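Anaphase-promoting complex subunit cut9 (Schizosaccharomyces pombe, PDB 2XPI) serves as a TPR-repeat subunit of the anaphase-promoting complex, an E3 ubiquitin ligase controlling mitosis and G1, and binds hcn1. Local coordinates at residues M202-G207 against E221-A226. Sequence-based numbering, arbitrary orientation.
Sequences MCYLRG and ECYKEA
Cys222 lies against helix 198-212 at Gly207, where the two CA atoms are 5.1 Å apart. Its CB meets the edge of the Arg206 guanidinium group, near the plane of that group, and so short a side chain suits the close approach of two backbones. Tyr223 follows, and its ring packs directly on the backbone at Gly207. With CG anti to its own carbonyl carbon (chi1 -71°), the ring reaches across and lays one face over Gly207 CA, a CH-pi contact 3.9 Å from the ring centroid; glycine, having no side chain, lets the face lie directly over its CA. The ring edge turns to Tyr204 O, 3.4 Å from Tyr223 CE1, while Tyr204 CD1 lies 3.7 Å from that same carbon, the two ring planes being inclined by 33°. Beyond the ring, the Tyr223 hydroxyl is hydrogen-bonded to Thr211, giving the polar end of a buried tyrosine a partner. Glu225 reaches across with a chain extended beyond CG, placing OE2 3.5 Å from Cys203 SG. Water 1 accepts a 2.8 Å hydrogen bond from Arg206 NH2 and donates a weak one to Glu225 OE2, linking opposite charges that do not touch directly. Asn177, which with Arg206 forms the gold(I) cyanide site, is hydrogen-bonded to Glu225 OE1. Ala226 closes the contact: its CB lies 4.0 Å from Cys203 CB, a pair small enough to fit where the backbones approach closely. The two segments run nearly antiparallel at 161°, their axes 7.6 Å apart, with Tyr204 and Tyr223 also touching helix 234-242. Small residues at the interface and a tyrosine laid over glycine join the two helices of TPR 4 into the helical hairpin characteristic of a tetratricopeptide repeat.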
loop_
_atom_site.group_PDB
_atom_site.type_symbol
_atom_site.label_atom_id
_atom_site.label_comp_id
_atom_site.label_asym_id
_atom_site.label_seq_id
_atom_site.Cartn_x
_atom_site.Cartn_y
_atom_site.Cartn_z
ATOM N N MET A 202 -2.371 15.494 17.028
ATOM C CA MET A 202 -1.310 14.839 17.778
ATOM C C MET A 202 -1.826 14.058 19.018
ATOM O O MET A 202 -1.226 13.055 19.417
ATOM C CB MET A 202 -0.200 15.840 18.129
ATOM C CG MET A 202 0.534 16.372 16.906
ATOM S SD MET A 202 2.051 17.265 17.312
ATOM C CE MET A 202 1.451 18.896 17.712
ATOM N N CYS A 203 -2.934 14.506 19.614
ATOM C CA CYS A 203 -3.567 13.744 20.703
ATOM C C CYS A 203 -4.176 12.482 20.130
ATOM O O CYS A 203 -4.219 11.458 20.804
ATOM C CB CYS A 203 -4.681 14.535 21.394
ATOM S SG CYS A 203 -4.163 15.882 22.482
ATOM N N TYR A 204 -4.666 12.568 18.893
ATOM C CA TYR A 204 -5.226 11.405 18.238
ATOM C C TYR A 204 -4.104 10.421 18.045
ATOM O O TYR A 204 -4.270 9.212 18.242
ATOM C CB TYR A 204 -5.833 11.767 16.882
ATOM C CG TYR A 204 -6.048 10.557 15.998
ATOM C CD1 TYR A 204 -7.084 9.676 16.239
ATOM C CD2 TYR A 204 -5.194 10.287 14.933
ATOM C CE1 TYR A 204 -7.273 8.569 15.445
ATOM C CE2 TYR A 204 -5.376 9.181 14.131
ATOM C CZ TYR A 204 -6.414 8.326 14.390
ATOM O OH TYR A 204 -6.601 7.211 13.590
ATOM N N LEU A 205 -2.948 10.949 17.664
ATOM C CA LEU A 205 -1.804 10.112 17.361
ATOM C C LEU A 205 -1.374 9.453 18.654
ATOM O O LEU A 205 -1.122 8.247 18.705
ATOM C CB LEU A 205 -0.677 10.952 16.787
ATOM C CG LEU A 205 -0.027 10.493 15.482
ATOM C CD1 LEU A 205 -1.020 9.867 14.511
ATOM C CD2 LEU A 205 0.682 11.684 14.856
ATOM N N ARG A 206 -1.323 10.252 19.711
ATOM C CA ARG A 206 -1.004 9.729 21.033
ATOM C C ARG A 206 -2.005 8.660 21.457
ATOM O O ARG A 206 -1.643 7.697 22.123
ATOM C CB ARG A 206 -0.953 10.844 22.063
ATOM C CG ARG A 206 0.344 10.851 22.816
ATOM C CD ARG A 206 0.187 11.534 24.132
ATOM N NE ARG A 206 -0.692 12.660 23.946
ATOM C CZ ARG A 206 -0.365 13.746 23.262
ATOM N NH1 ARG A 206 0.839 13.868 22.717
ATOM N NH2 ARG A 206 -1.249 14.719 23.137
ATOM N N GLY A 207 -3.263 8.835 21.069
ATOM C CA GLY A 207 -4.276 7.835 21.322
ATOM C C GLY A 207 -3.937 6.534 20.617
ATOM O O GLY A 207 -4.052 5.462 21.208
ATOM N N GLU A 221 -8.648 8.743 27.171
ATOM C CA GLU A 221 -8.454 10.128 27.597
ATOM C C GLU A 221 -7.762 10.887 26.494
ATOM O O GLU A 221 -8.186 11.975 26.100
ATOM C CB GLU A 221 -7.588 10.201 28.856
ATOM C CG GLU A 221 -8.198 9.525 30.052
ATOM C CD GLU A 221 -9.539 10.127 30.411
ATOM O OE1 GLU A 221 -9.755 11.326 30.110
ATOM O OE2 GLU A 221 -10.375 9.399 30.994
ATOM N N CYS A 222 -6.689 10.299 25.993
ATOM C CA CYS A 222 -5.875 10.995 25.015
ATOM C C CYS A 222 -6.683 11.198 23.648
ATOM O O CYS A 222 -6.509 12.213 22.966
ATOM C CB CYS A 222 -4.347 10.502 25.082
ATOM S SG CYS A 222 -3.663 10.384 27.007
ATOM N N TYR A 223 -7.666 10.336 23.334
ATOM C CA TYR A 223 -8.641 10.570 22.214
ATOM C C TYR A 223 -9.799 11.527 22.549
ATOM O O TYR A 223 -10.339 12.184 21.663
ATOM C CB TYR A 223 -9.375 9.297 21.752
ATOM C CG TYR A 223 -8.620 8.234 20.991
ATOM C CD1 TYR A 223 -7.689 8.560 20.001
ATOM C CD2 TYR A 223 -8.875 6.876 21.240
ATOM C CE1 TYR A 223 -7.005 7.560 19.304
ATOM C CE2 TYR A 223 -8.206 5.881 20.564
ATOM C CZ TYR A 223 -7.264 6.226 19.595
ATOM O OH TYR A 223 -6.605 5.230 18.905
ATOM N N LYS A 224 -10.259 11.517 23.802
ATOM C CA LYS A 224 -11.241 12.486 24.279
ATOM C C LYS A 224 -10.647 13.889 24.112
ATOM O O LYS A 224 -11.341 14.848 23.751
ATOM C CB LYS A 224 -11.548 12.256 25.767
ATOM C CG LYS A 224 -12.789 11.398 26.102
ATOM N N GLU A 225 -9.352 14.015 24.388
ATOM C CA GLU A 225 -8.735 15.321 24.338
ATOM C C GLU A 225 -8.733 15.908 22.940
ATOM O O GLU A 225 -8.992 17.106 22.776
ATOM C CB GLU A 225 -7.330 15.300 24.904
ATOM C CG GLU A 225 -7.211 16.352 25.960
ATOM C CD GLU A 225 -5.828 16.901 26.105
ATOM O OE1 GLU A 225 -5.715 18.101 26.461
ATOM O OE2 GLU A 225 -4.866 16.132 25.873
ATOM N N ALA A 226 -8.429 15.079 21.941
ATOM C CA ALA A 226 -8.495 15.518 20.556
ATOM C C ALA A 226 -9.830 16.208 20.289
ATOM O O ALA A 226 -9.866 17.351 19.816
ATOM C CB ALA A 226 -8.293 14.336 19.600
HETATM O O HOH W 1 -3.381 13.471 24.516
#